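Local structure of uronate isomerase (Bacillus halodurans C-125, 3HKA) at residues H26-S31 with D355-E360; V140-D145 with F165-R170. The protein interconverts aldose and ketose uronates such as D-fructuronate and is a zinc-binding member of the amidohydrolase superfamily. All coordinates share one frame; numbering follows the deposited sequence.

Contact 1 of 2, residues H26-S31 with D355-E360; sequences HTHLFS and DARVLE. With ZN (zinc ion), chain F; FIX (D-fructuronic acid), chain D.
His26, His28 and Asp355 meet at one zinc ion. His26 NE2, His28 NE2 and Asp355 OD1 each bind it at 2.1 Å, and O1A and O2 of D-fructuronate complete five ligands, so the substrate carboxylate and its neighbouring hydroxyl chelate the metal. The His28 ring lies nearly coplanar with the Asp355 carboxylate, whose OD2 is hydrogen-bonded to His353, whereas the His26 ring stands at 82° to it; imidazole suits both places because its NE2 lone pair can point at the metal. His26 and His28 flank Thr27 in the His-X-His motif of the superfamily.

The guanidinium of Arg357 stacks flat on the His28 ring, centres 4.4 Å apart, at the end of a chain extended from CG to NE. Its NH2 donates to substrate O4 at 3.1 Å, and NE adds weak bonds to O4 and O5.

Backbone bonds fix the register: Asp355 N to His26 O at 2.9 Å and His28 N to Ala356 O at 2.7 Å. Beyond them, Leu29 CG packs on Ala356 CB at 4.0 Å, a methyl small enough to admit the branched leucine.

The contact joins the loop after strand 22-24 to the one entering helix 361-386, whose Leu362 touches Leu29 and Ala356, while helix 124-134 borders Leu359.

Contact 2 of 2, residues V140-D145 with F165-R170; sequences VVMTND and FHAALR. With FIX (D-fructuronic acid), chain D.
Val140-Val141 and Phe165-His166 pair as parallel strands, and the backbones stay in step to Asp145 and Arg170, with His166 N giving to Val140 O at 2.8 Å and Met142 N to His166 O in an almost straight bond (177°). The pairing resumes beyond His166, as a single bridge of Asn144 with Leu169 at the short strand 169-170, where Asn144 N binds Ala168 O and Arg170 N binds Asn144 O.

Between these bonds a side chain stands in for the backbone: Asn144 OD1 accepts from Ala168 N at 3.0 Å, in the carbonyl plane and on a lone pair, while its ND2 gives to Glu151 of helix 149-156. An amide suits this place because it accepts at one end and donates at the other.

Val140 and Phe165 lie side by side, CG1 to CD1 4.0 Å, and Met142 CG comes to the edge of the same ring. Ala168 CB fits close to Val141 CG1, where a methyl suffices.

Arg170 leaves with CG anti to its backbone nitrogen (chi1 -172°) and bends at chi2, running alongside Thr143, whose CG2 is 3.6 Å from Arg170 NH1. Its two terminal nitrogens hold the substrate carboxylate: NH2 to O1B at 2.6 Å and NH1 to O1A at 3.1 Å, while NE pairs with Asp172. Replacing it with an alanine would probably leave the carboxylate without this two-pronged charge partner and Asp172 without its mate.

Two nearly straight bonds to a carboxylate that also ligates zinc suggest that the guanidinium offsets part of the carboxylate's charge and limits the carboxylate's rotation.

How the contacts relate
From the N terminus, strand 22-24 leads into 26-31, which must wait until 355-360 for its partner: contact 1 thus closes a loop of more than three hundred residues. Contact 2 is a far shorter closure lying wholly within that span, joining the ends of the beta-alpha-beta unit of strand 137-141, helix 149-156 and strand 165-166. The closures nest without crossing. They also meet directly, since Thr27 O and OG1 probably hydrogen-bond to Thr143 OG1 and Val141 O, while Leu29 O packs against Met142 CG. Strand 137-141 lies between strands 22-24 and 165-166; contact 1 reaches D-fructuronate from loops and contact 2 from Arg170 on strand 169-170.

Contact 1 of 2, residues H26-S31 with D355-E360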
# COMPACT_ATOMS: atom_id res chain seq x y z
N HIS A 26 -7.82 6.58 -23.24
CA HIS A 26 -9.11 6.20 -22.65
C HIS A 26 -9.86 7.39 -22.07
O HIS A 26 -9.45 7.98 -21.07
CB HIS A 26 -9.00 5.14 -21.56
CG HIS A 26 -10.32 4.84 -20.91
ND1 HIS A 26 -11.42 4.42 -21.63
CD2 HIS A 26 -10.74 4.99 -19.63
CE1 HIS A 26 -12.46 4.33 -20.83
NE2 HIS A 26 -12.08 4.67 -19.61
N THR A 27 -10.96 7.75 -22.72
CA THR A 27 -11.79 8.86 -22.26
C THR A 27 -13.23 8.50 -22.55
O THR A 27 -13.52 7.47 -23.16
CB THR A 27 -11.51 10.18 -23.02
OG1 THR A 27 -12.18 10.15 -24.29
CG2 THR A 27 -10.01 10.36 -23.24
N HIS A 28 -14.13 9.37 -22.11
CA HIS A 28 -15.54 9.21 -22.34
C HIS A 28 -16.01 10.44 -23.10
O HIS A 28 -17.09 10.98 -22.85
CB HIS A 28 -16.27 9.06 -21.01
CG HIS A 28 -15.99 7.75 -20.33
ND1 HIS A 28 -16.69 6.60 -20.61
CD2 HIS A 28 -15.04 7.40 -19.43
CE1 HIS A 28 -16.18 5.60 -19.92
NE2 HIS A 28 -15.18 6.06 -19.20
N LEU A 29 -15.16 10.89 -24.02
CA LEU A 29 -15.46 12.04 -24.87
C LEU A 29 -15.83 11.50 -26.24
O LEU A 29 -15.51 10.36 -26.57
CB LEU A 29 -14.24 12.96 -24.99
CG LEU A 29 -13.65 13.53 -23.70
CD1 LEU A 29 -12.45 14.40 -24.05
CD2 LEU A 29 -14.70 14.33 -22.95
N PHE A 30 -16.49 12.32 -27.05
CA PHE A 30 -16.89 11.91 -28.40
C PHE A 30 -16.57 13.01 -29.39
O PHE A 30 -16.46 14.18 -29.01
CB PHE A 30 -18.39 11.64 -28.45
CG PHE A 30 -18.83 10.49 -27.59
CD1 PHE A 30 -18.84 9.19 -28.10
CD2 PHE A 30 -19.23 10.70 -26.28
CE1 PHE A 30 -19.26 8.12 -27.32
CE2 PHE A 30 -19.65 9.63 -25.48
CZ PHE A 30 -19.66 8.34 -26.01
N SER A 31 -16.42 12.65 -30.65
CA SER A 31 -16.13 13.63 -31.69
C SER A 31 -17.32 14.60 -31.71
O SER A 31 -18.47 14.18 -31.59
CB SER A 31 -15.99 12.94 -33.05
OG SER A 31 -15.44 13.82 -34.01
N ASP A 355 -9.69 9.76 -18.78
CA ASP A 355 -11.01 9.22 -18.46
C ASP A 355 -12.00 10.38 -18.47
O ASP A 355 -13.06 10.31 -17.85
CB ASP A 355 -11.02 8.58 -17.08
CG ASP A 355 -11.55 7.17 -17.10
OD1 ASP A 355 -12.62 6.94 -17.70
OD2 ASP A 355 -10.90 6.28 -16.51
N ALA A 356 -11.65 11.45 -19.18
CA ALA A 356 -12.48 12.63 -19.25
C ALA A 356 -13.90 12.33 -19.71
O ALA A 356 -14.10 11.64 -20.71
CB ALA A 356 -11.85 13.68 -20.16
N ARG A 357 -14.87 12.84 -18.96
CA ARG A 357 -16.28 12.68 -19.28
C ARG A 357 -16.78 14.03 -19.77
O ARG A 357 -17.75 14.11 -20.52
CB ARG A 357 -17.06 12.24 -18.04
CG ARG A 357 -17.05 10.74 -17.80
CD ARG A 357 -17.75 10.38 -16.49
NE ARG A 357 -17.94 8.94 -16.36
CZ ARG A 357 -18.81 8.23 -17.08
NH1 ARG A 357 -19.57 8.83 -17.98
NH2 ARG A 357 -18.92 6.92 -16.89
N VAL A 358 -16.10 15.09 -19.33
CA VAL A 358 -16.44 16.45 -19.73
C VAL A 358 -15.21 17.01 -20.45
O VAL A 358 -14.10 16.99 -19.90
CB VAL A 358 -16.77 17.33 -18.50
CG1 VAL A 358 -17.19 18.73 -18.97
CG2 VAL A 358 -17.88 16.69 -17.68
N LEU A 359 -15.42 17.49 -21.67
CA LEU A 359 -14.35 18.03 -22.51
C LEU A 359 -13.24 18.82 -21.80
O LEU A 359 -12.06 18.52 -21.98
CB LEU A 359 -14.95 18.90 -23.61
CG LEU A 359 -13.94 19.56 -24.56
CD1 LEU A 359 -13.17 18.48 -25.31
CD2 LEU A 359 -14.67 20.48 -25.53
N GLU A 360 -13.61 19.84 -21.03
CA GLU A 360 -12.61 20.66 -20.35
C GLU A 360 -11.67 19.90 -19.40
O GLU A 360 -10.56 20.36 -19.13
CB GLU A 360 -13.28 21.79 -19.56
CG GLU A 360 -13.90 22.91 -20.40
CD GLU A 360 -15.19 22.51 -21.08
OE1 GLU A 360 -15.84 21.54 -20.62
OE2 GLU A 360 -15.57 23.17 -22.07
ZN ZN F . -13.54 5.16 -18.16
O1A FIX D . -14.60 3.35 -18.35
C1 FIX D . -15.16 2.99 -17.29
O1B FIX D . -15.87 1.99 -17.14
C2 FIX D . -14.95 3.88 -16.04
O2 FIX D . -13.76 4.67 -16.23
C3 FIX D . -16.19 4.78 -15.81
O3 FIX D . -17.35 3.93 -15.66
C4 FIX D . -16.15 5.70 -14.55
O4 FIX D . -17.46 6.22 -14.27
C5 FIX D . -15.16 6.89 -14.69
O5 FIX D . -15.00 7.45 -15.78
C6 FIX D . -14.39 7.38 -13.47
O6 FIX D . -13.19 8.05 -13.85
O HOH W 1 -18.54 13.71 -23.30
O HOH W 2 -19.20 11.89 -21.12

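Contact 2 of 2, residues V140-D145 with F165-R170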
# COMPACT_ATOMS: atom_id res chain seq x y z
N VAL A 140 -7.41 11.61 -29.08
CA VAL A 140 -8.33 11.18 -28.03
C VAL A 140 -8.97 9.85 -28.39
O VAL A 140 -9.47 9.67 -29.51
CB VAL A 140 -9.44 12.23 -27.82
CG1 VAL A 140 -10.51 11.70 -26.87
CG2 VAL A 140 -8.85 13.51 -27.26
N VAL A 141 -8.94 8.90 -27.45
CA VAL A 141 -9.56 7.60 -27.69
C VAL A 141 -10.89 7.62 -26.94
O VAL A 141 -10.94 7.90 -25.75
CB VAL A 141 -8.68 6.44 -27.15
CG1 VAL A 141 -9.41 5.12 -27.33
CG2 VAL A 141 -7.35 6.39 -27.89
N MET A 142 -11.96 7.32 -27.67
CA MET A 142 -13.30 7.32 -27.09
C MET A 142 -13.68 5.95 -26.53
O MET A 142 -12.95 4.97 -26.67
CB MET A 142 -14.35 7.69 -28.16
CG MET A 142 -14.03 8.90 -29.02
SD MET A 142 -15.33 9.19 -30.26
CE MET A 142 -14.86 8.03 -31.52
N THR A 143 -14.84 5.91 -25.88
CA THR A 143 -15.40 4.68 -25.36
C THR A 143 -16.69 4.56 -26.16
O THR A 143 -17.67 5.27 -25.89
CB THR A 143 -15.74 4.79 -23.87
OG1 THR A 143 -14.53 4.95 -23.11
CG2 THR A 143 -16.46 3.53 -23.40
N ASN A 144 -16.68 3.69 -27.16
CA ASN A 144 -17.84 3.52 -28.02
C ASN A 144 -18.60 2.24 -27.72
O ASN A 144 -18.14 1.13 -28.01
CB ASN A 144 -17.38 3.58 -29.47
CG ASN A 144 -16.55 4.82 -29.75
OD1 ASN A 144 -15.33 4.77 -29.82
ND2 ASN A 144 -17.23 5.96 -29.87
N ASP A 145 -19.78 2.41 -27.13
CA ASP A 145 -20.65 1.31 -26.73
C ASP A 145 -21.84 1.20 -27.69
O ASP A 145 -22.74 2.03 -27.67
CB ASP A 145 -21.15 1.58 -25.31
CG ASP A 145 -22.02 0.46 -24.77
OD1 ASP A 145 -22.38 -0.46 -25.53
OD2 ASP A 145 -22.35 0.52 -23.56
N PHE A 165 -10.16 11.90 -33.10
CA PHE A 165 -10.88 10.97 -32.22
C PHE A 165 -10.87 9.55 -32.76
O PHE A 165 -11.22 9.31 -33.91
CB PHE A 165 -12.32 11.44 -32.04
CG PHE A 165 -12.45 12.73 -31.28
CD1 PHE A 165 -12.84 12.73 -29.94
CD2 PHE A 165 -12.15 13.95 -31.89
CE1 PHE A 165 -12.93 13.93 -29.23
CE2 PHE A 165 -12.24 15.15 -31.19
CZ PHE A 165 -12.63 15.14 -29.85
N HIS A 166 -10.47 8.61 -31.91
CA HIS A 166 -10.40 7.21 -32.29
C HIS A 166 -11.42 6.37 -31.54
O HIS A 166 -11.73 6.64 -30.38
CB HIS A 166 -9.00 6.66 -32.06
CG HIS A 166 -7.93 7.48 -32.71
ND1 HIS A 166 -7.46 8.66 -32.17
CD2 HIS A 166 -7.28 7.32 -33.89
CE1 HIS A 166 -6.57 9.19 -32.99
NE2 HIS A 166 -6.45 8.40 -34.04
N ALA A 167 -11.92 5.34 -32.21
CA ALA A 167 -12.92 4.47 -31.62
C ALA A 167 -12.30 3.31 -30.85
O ALA A 167 -11.21 2.83 -31.16
CB ALA A 167 -13.84 3.93 -32.71
N ALA A 168 -13.01 2.88 -29.81
CA ALA A 168 -12.61 1.75 -28.99
C ALA A 168 -13.93 1.04 -28.72
O ALA A 168 -14.84 1.60 -28.11
CB ALA A 168 -11.99 2.23 -27.68
N LEU A 169 -14.04 -0.20 -29.20
CA LEU A 169 -15.26 -0.99 -29.03
C LEU A 169 -15.50 -1.49 -27.60
O LEU A 169 -14.92 -2.49 -27.18
CB LEU A 169 -15.22 -2.17 -30.01
CG LEU A 169 -16.38 -3.17 -30.00
CD1 LEU A 169 -17.70 -2.44 -30.16
CD2 LEU A 169 -16.18 -4.18 -31.12
N ARG A 170 -16.35 -0.78 -26.86
CA ARG A 170 -16.68 -1.13 -25.48
C ARG A 170 -17.75 -2.22 -25.48
O ARG A 170 -18.78 -2.07 -26.15
CB ARG A 170 -17.17 0.11 -24.73
CG ARG A 170 -17.36 -0.08 -23.24
CD ARG A 170 -16.07 -0.52 -22.55
NE ARG A 170 -16.30 -0.59 -21.11
CZ ARG A 170 -15.94 0.35 -20.25
NH1 ARG A 170 -15.31 1.44 -20.66
NH2 ARG A 170 -16.27 0.23 -18.97
O1A FIX D . -14.60 3.35 -18.35
C1 FIX D . -15.16 2.99 -17.29
O1B FIX D . -15.87 1.99 -17.14
C2 FIX D . -14.95 3.88 -16.04
O2 FIX D . -13.76 4.67 -16.23
C3 FIX D . -16.19 4.78 -15.81
O3 FIX D . -17.35 3.93 -15.66
C4 FIX D . -16.15 5.70 -14.55
O4 FIX D . -17.46 6.22 -14.27
C5 FIX D . -15.16 6.89 -14.69
O5 FIX D . -15.00 7.45 -15.78
C6 FIX D . -14.39 7.38 -13.47
O6 FIX D . -13.19 8.05 -13.85
O HOH W 3 -13.29 1.87 -22.89